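Local coordinates for hypothetical protein (Plasmodium falciparum, PDB 1ZSO) that is of unknown function but belongs to the UPF0587 family, whose members are generally assigned zinc binding, at residues Pro119-Tyr133 with Val136-His150. Residues are numbered along the deposited sequence; the frame is centred on the assembly and turned at random.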
loop_
_atom_site.group_PDB
_atom_site.type_symbol
_atom_site.label_atom_id
_atom_site.label_comp_id
_atom_site.label_asym_id
_atom_site.label_seq_id
_atom_site.Cartn_x
_atom_site.Cartn_y
_atom_site.Cartn_z
ATOM N N PRO B 119 14.427 9.193 -4.588
ATOM C CA PRO B 119 14.689 9.760 -3.275
ATOM C C PRO B 119 13.616 10.757 -2.919
ATOM O O PRO B 119 13.108 11.474 -3.797
ATOM C CB PRO B 119 16.049 10.462 -3.429
ATOM C CG PRO B 119 16.318 10.519 -4.858
ATOM C CD PRO B 119 15.509 9.453 -5.544
ATOM N N SER B 120 13.240 10.767 -1.646
ATOM C CA SER B 120 12.137 11.581 -1.209
ATOM C C SER B 120 12.729 12.770 -0.476
ATOM O O SER B 120 13.879 13.119 -0.694
ATOM C CB SER B 120 11.159 10.755 -0.354
ATOM O OG SER B 120 11.773 10.300 0.846
ATOM N N ASN B 121 11.944 13.415 0.368
ATOM C CA ASN B 121 12.463 14.548 1.127
ATOM C C ASN B 121 12.298 14.372 2.614
ATOM O O ASN B 121 11.970 15.310 3.314
ATOM C CB ASN B 121 11.853 15.870 0.633
ATOM C CG ASN B 121 10.541 15.669 -0.072
ATOM O OD1 ASN B 121 10.473 15.728 -1.314
ATOM N ND2 ASN B 121 9.482 15.401 0.703
ATOM N N ASN B 122 12.504 13.154 3.096
ATOM C CA ASN B 122 12.588 12.953 4.531
ATOM C C ASN B 122 13.978 12.450 4.915
ATOM O O ASN B 122 14.113 11.651 5.832
ATOM C CB ASN B 122 11.524 11.982 5.169
ATOM C CG ASN B 122 10.355 11.600 4.259
ATOM O OD1 ASN B 122 10.507 10.930 3.230
ATOM N ND2 ASN B 122 9.162 11.908 4.726
ATOM N N PHE B 123 15.023 12.918 4.260
ATOM C CA PHE B 123 16.367 12.534 4.716
ATOM C C PHE B 123 16.752 13.402 5.890
ATOM O O PHE B 123 16.141 14.420 6.141
ATOM C CB PHE B 123 17.414 12.659 3.618
ATOM C CG PHE B 123 17.279 11.642 2.539
ATOM C CD1 PHE B 123 17.826 10.389 2.694
ATOM C CD2 PHE B 123 16.598 11.936 1.362
ATOM C CE1 PHE B 123 17.703 9.437 1.713
ATOM C CE2 PHE B 123 16.488 11.004 0.368
ATOM C CZ PHE B 123 17.057 9.740 0.541
ATOM N N ILE B 124 17.750 12.942 6.628
ATOM C CA ILE B 124 18.275 13.619 7.787
ATOM C C ILE B 124 19.764 13.743 7.488
ATOM O O ILE B 124 20.384 12.832 6.925
ATOM C CB ILE B 124 18.015 12.841 9.105
ATOM C CG1 ILE B 124 16.528 12.457 9.202
ATOM C CG2 ILE B 124 18.463 13.670 10.366
ATOM C CD1 ILE B 124 16.162 11.599 10.416
ATOM N N VAL B 125 20.312 14.910 7.807
ATOM C CA VAL B 125 21.734 15.127 7.692
ATOM C C VAL B 125 22.292 15.643 9.019
ATOM O O VAL B 125 21.702 16.511 9.663
ATOM C CB VAL B 125 22.039 16.124 6.598
ATOM C CG1 VAL B 125 23.436 16.646 6.767
ATOM C CG2 VAL B 125 21.831 15.473 5.236
ATOM N N GLU B 126 23.424 15.079 9.418
ATOM C CA GLU B 126 24.243 15.649 10.487
ATOM C C GLU B 126 25.452 16.252 9.800
ATOM O O GLU B 126 26.003 15.617 8.915
ATOM C CB GLU B 126 24.699 14.580 11.485
ATOM C CG GLU B 126 25.440 15.192 12.704
ATOM C CD GLU B 126 25.770 14.182 13.767
ATOM O OE1 GLU B 126 25.654 12.971 13.479
ATOM O OE2 GLU B 126 26.139 14.599 14.898
ATOM N N ASP B 127 25.852 17.469 10.181
ATOM C CA ASP B 127 27.083 18.056 9.636
ATOM C C ASP B 127 28.247 17.795 10.580
ATOM O O ASP B 127 28.040 17.248 11.650
ATOM C CB ASP B 127 26.924 19.553 9.311
ATOM C CG ASP B 127 26.741 20.439 10.556
ATOM O OD1 ASP B 127 27.209 20.122 11.666
ATOM O OD2 ASP B 127 26.129 21.504 10.399
ATOM N N THR B 128 29.458 18.171 10.170
ATOM C CA THR B 128 30.660 17.806 10.896
ATOM C C THR B 128 30.738 18.490 12.275
ATOM O O THR B 128 31.467 18.027 13.167
ATOM C CB THR B 128 31.956 18.103 10.084
ATOM O OG1 THR B 128 31.944 19.458 9.619
ATOM C CG2 THR B 128 32.102 17.120 8.897
ATOM N N LYS B 129 29.962 19.564 12.443
ATOM C CA LYS B 129 29.841 20.255 13.727
ATOM C C LYS B 129 28.657 19.726 14.534
ATOM O O LYS B 129 28.267 20.319 15.535
ATOM C CB LYS B 129 29.673 21.756 13.491
ATOM C CG LYS B 129 30.844 22.404 12.755
ATOM C CD LYS B 129 32.060 22.548 13.650
ATOM C CE LYS B 129 33.233 23.174 12.904
ATOM N NZ LYS B 129 34.534 22.572 13.333
ATOM N N GLY B 130 28.063 18.631 14.064
ATOM C CA GLY B 130 27.110 17.870 14.852
ATOM C C GLY B 130 25.652 18.304 14.827
ATOM O O GLY B 130 24.834 17.709 15.525
ATOM N N LYS B 131 25.299 19.314 14.035
ATOM C CA LYS B 131 23.908 19.764 14.019
ATOM C C LYS B 131 23.148 19.059 12.916
ATOM O O LYS B 131 23.719 18.668 11.893
ATOM C CB LYS B 131 23.797 21.288 13.916
ATOM C CG LYS B 131 23.619 21.843 12.553
ATOM C CD LYS B 131 22.218 22.343 12.353
ATOM C CE LYS B 131 22.120 23.857 12.532
ATOM N NZ LYS B 131 21.301 24.423 11.391
ATOM N N LEU B 132 21.858 18.874 13.156
ATOM C CA LEU B 132 21.044 17.983 12.357
ATOM C C LEU B 132 20.102 18.780 11.485
ATOM O O LEU B 132 19.578 19.812 11.899
ATOM C CB LEU B 132 20.241 17.070 13.274
ATOM C CG LEU B 132 21.068 16.136 14.166
ATOM C CD1 LEU B 132 20.207 15.586 15.251
ATOM C CD2 LEU B 132 21.639 15.014 13.354
ATOM N N TYR B 133 19.896 18.311 10.265
ATOM C CA TYR B 133 18.977 18.969 9.360
ATOM C C TYR B 133 17.928 17.945 8.994
ATOM O O TYR B 133 18.247 16.783 8.681
ATOM C CB TYR B 133 19.713 19.493 8.124
ATOM C CG TYR B 133 20.916 20.344 8.469
ATOM C CD1 TYR B 133 22.079 19.776 8.981
ATOM C CD2 TYR B 133 20.872 21.719 8.318
ATOM C CE1 TYR B 133 23.170 20.552 9.310
ATOM C CE2 TYR B 133 21.943 22.503 8.651
ATOM C CZ TYR B 133 23.093 21.916 9.136
ATOM O OH TYR B 133 24.152 22.729 9.441
ATOM N N VAL B 136 15.339 16.964 4.677
ATOM C CA VAL B 136 16.366 17.171 3.654
ATOM C C VAL B 136 15.845 16.596 2.351
ATOM O O VAL B 136 15.485 15.420 2.266
ATOM C CB VAL B 136 17.712 16.545 4.058
ATOM C CG1 VAL B 136 18.696 16.563 2.915
ATOM C CG2 VAL B 136 18.287 17.274 5.279
ATOM N N ASN B 137 15.720 17.471 1.362
ATOM C CA ASN B 137 15.088 17.118 0.098
ATOM C C ASN B 137 16.124 16.724 -0.916
ATOM O O ASN B 137 16.949 17.537 -1.297
ATOM C CB ASN B 137 14.279 18.280 -0.471
ATOM C CG ASN B 137 13.698 17.954 -1.842
ATOM O OD1 ASN B 137 13.666 16.775 -2.239
ATOM N ND2 ASN B 137 13.212 18.989 -2.571
ATOM N N LEU B 138 16.070 15.474 -1.353
ATOM C CA LEU B 138 17.026 15.005 -2.341
ATOM C C LEU B 138 16.302 14.479 -3.574
ATOM O O LEU B 138 16.908 13.841 -4.414
ATOM C CB LEU B 138 18.003 13.975 -1.741
ATOM C CG LEU B 138 19.002 14.521 -0.716
ATOM C CD1 LEU B 138 19.811 13.416 -0.019
ATOM C CD2 LEU B 138 19.978 15.476 -1.327
ATOM N N SER B 139 15.022 14.789 -3.708
ATOM C CA SER B 139 14.334 14.414 -4.915
ATOM C C SER B 139 14.979 15.066 -6.133
ATOM O O SER B 139 14.925 14.491 -7.216
ATOM C CB SER B 139 12.827 14.727 -4.861
ATOM O OG SER B 139 12.566 16.102 -4.987
ATOM N N ASP B 140 15.601 16.236 -5.972
ATOM C CA ASP B 140 16.325 16.881 -7.084
ATOM C C ASP B 140 17.858 16.591 -7.079
ATOM O O ASP B 140 18.628 17.201 -7.845
ATOM C CB ASP B 140 16.076 18.390 -7.065
ATOM C CG ASP B 140 16.352 19.000 -5.715
ATOM O OD1 ASP B 140 17.069 18.365 -4.867
ATOM O OD2 ASP B 140 15.805 20.111 -5.482
ATOM N N GLN B 141 18.268 15.685 -6.177
ATOM C CA GLN B 141 19.584 15.057 -6.157
ATOM C C GLN B 141 20.658 15.916 -5.512
ATOM O O GLN B 141 21.838 15.555 -5.524
ATOM C CB GLN B 141 20.008 14.632 -7.567
ATOM C CG GLN B 141 19.423 13.297 -8.035
ATOM C CD GLN B 141 18.017 13.385 -8.612
ATOM O OE1 GLN B 141 17.172 12.511 -8.345
ATOM N NE2 GLN B 141 17.757 14.411 -9.419
ATOM N N ASN B 142 20.255 17.056 -4.939
ATOM C CA ASN B 142 21.214 18.083 -4.490
ATOM C C ASN B 142 20.585 18.810 -3.289
ATOM O O ASN B 142 19.382 19.069 -3.258
ATOM C CB ASN B 142 21.545 19.113 -5.600
ATOM C CG ASN B 142 22.329 18.523 -6.776
ATOM O OD1 ASN B 142 23.577 18.397 -6.732
ATOM N ND2 ASN B 142 21.616 18.206 -7.855
ATOM N N TRP B 143 21.410 19.181 -2.330
ATOM C CA TRP B 143 20.898 19.880 -1.168
ATOM C C TRP B 143 22.016 20.573 -0.458
ATOM O O TRP B 143 23.097 20.035 -0.347
ATOM C CB TRP B 143 20.197 18.897 -0.237
ATOM C CG TRP B 143 19.900 19.444 1.101
ATOM C CD1 TRP B 143 18.752 20.062 1.499
ATOM C CD2 TRP B 143 20.768 19.426 2.252
ATOM N NE1 TRP B 143 18.855 20.437 2.810
ATOM C CE2 TRP B 143 20.076 20.056 3.301
ATOM C CE3 TRP B 143 22.046 18.936 2.486
ATOM C CZ2 TRP B 143 20.616 20.212 4.565
ATOM C CZ3 TRP B 143 22.606 19.114 3.748
ATOM C CH2 TRP B 143 21.888 19.749 4.773
ATOM N N CYS B 144 21.739 21.783 0.022
ATOM C CA CYS B 144 22.658 22.463 0.904
ATOM C C CYS B 144 21.943 23.294 1.960
ATOM O O CYS B 144 20.760 23.583 1.849
ATOM C CB CYS B 144 23.632 23.331 0.115
ATOM S SG CYS B 144 22.852 24.675 -0.756
ATOM N N ASP B 145 22.692 23.622 2.996
ATOM C CA ASP B 145 22.247 24.496 4.052
ATOM C C ASP B 145 23.515 25.193 4.546
ATOM O O ASP B 145 24.615 24.953 4.030
ATOM C CB ASP B 145 21.546 23.712 5.186
ATOM C CG ASP B 145 20.392 24.512 5.852
ATOM O OD1 ASP B 145 19.316 23.921 6.099
ATOM O OD2 ASP B 145 20.549 25.727 6.122
ATOM N N TYR B 146 23.354 26.054 5.551
ATOM C CA TYR B 146 24.438 26.864 6.078
ATOM C C TYR B 146 24.378 26.705 7.573
ATOM O O TYR B 146 23.321 26.856 8.174
ATOM C CB TYR B 146 24.227 28.331 5.687
ATOM C CG TYR B 146 25.410 29.253 5.880
ATOM C CD1 TYR B 146 25.373 30.244 6.832
ATOM C CD2 TYR B 146 26.562 29.144 5.089
ATOM C CE1 TYR B 146 26.461 31.116 7.024
ATOM C CE2 TYR B 146 27.663 30.018 5.265
ATOM C CZ TYR B 146 27.600 31.004 6.234
ATOM O OH TYR B 146 28.658 31.883 6.452
ATOM N N ASN B 147 25.505 26.355 8.172
ATOM C CA ASN B 147 25.616 26.369 9.622
ATOM C C ASN B 147 25.950 27.795 10.068
ATOM O O ASN B 147 27.091 28.256 9.927
ATOM C CB ASN B 147 26.676 25.371 10.107
ATOM C CG ASN B 147 26.599 25.124 11.594
ATOM O OD1 ASN B 147 26.525 26.057 12.401
ATOM N ND2 ASN B 147 26.632 23.859 11.971
ATOM N N GLU B 148 24.937 28.490 10.590
ATOM C CA GLU B 148 25.099 29.864 11.046
ATOM C C GLU B 148 26.037 29.916 12.249
ATOM O O GLU B 148 26.792 30.878 12.412
ATOM C CB GLU B 148 23.753 30.468 11.465
ATOM C CG GLU B 148 22.606 30.339 10.463
ATOM C CD GLU B 148 22.597 31.406 9.370
ATOM O OE1 GLU B 148 22.868 32.601 9.642
ATOM O OE2 GLU B 148 22.282 31.031 8.223
ATOM N N GLU B 149 25.952 28.900 13.110
ATOM C CA GLU B 149 26.744 28.851 14.356
ATOM C C GLU B 149 28.239 28.935 14.065
ATOM O O GLU B 149 28.962 29.698 14.716
ATOM C CB GLU B 149 26.444 27.562 15.136
ATOM C CG GLU B 149 25.873 27.747 16.533
ATOM C CD GLU B 149 26.868 27.360 17.624
ATOM O OE1 GLU B 149 28.005 26.979 17.284
ATOM O OE2 GLU B 149 26.516 27.425 18.818
ATOM N N HIS B 150 28.695 28.156 13.085
ATOM C CA HIS B 150 30.104 28.127 12.717
ATOM C C HIS B 150 30.351 28.740 11.338
ATOM O O HIS B 150 31.449 28.624 10.808
ATOM C CB HIS B 150 30.645 26.688 12.732
ATOM C CG HIS B 150 30.468 25.970 14.041
ATOM N ND1 HIS B 150 29.306 25.307 14.380
ATOM C CD2 HIS B 150 31.323 25.774 15.074
ATOM C CE1 HIS B 150 29.445 24.755 15.573
ATOM N NE2 HIS B 150 30.659 25.022 16.015
HETATM O O HOH W 1 12.692 11.949 -6.867
#
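Trp143 turns the edge of its indole toward the face of the Tyr133 ring, an offset edge-to-face pair with planes 72° apart and centroids of the two six-membered rings separated by 5.5 Å. With CG anti to the backbone nitrogen (chi1 167°), the indole extends from strand 143-147 toward Val125, whose CG1 lies 4.0 Å from Trp143 CZ3. Val136 CG1 lies over the rim of one indole face, while its other methyl, CG2, touches both Val125 CG2 and Tyr133 CB.

Beyond the aromatic pair, the tyrosine hydroxyl donates to Asp127 OD2 at 2.5 Å. The same oxygen receives Asn147 ND2 at 2.9 Å, the amide arriving on the syn side and the phenol on the anti side, so the carboxylate joins the 127-130 type I turn to strand 143-147. Lys131 N approaches Asp127 OD1 from above the carboxylate plane. Asn147 OD1 accepts from His150 N and, weakly, from its ND1, and Lys129 CD lies over the centre of that imidazole, 3.6 Å from the centroid.

At the other end of the hairpin, Phe123 and Val136 form an antiparallel hydrogen-bonded pair. Leu138 N bonds to Ser120 O, and Leu138 CD1 makes a CH-pi contact with the Phe123 ring; Leu26 of strand 23-27 packs against both side chains.

The contact thus lays the edge strand of the six-stranded sheet across the four-stranded sheet through an apolar centre, with Asp127 at one end. Donors on both oxygens of the buried Asp127 would probably help offset the cost of burying a charged carboxylate.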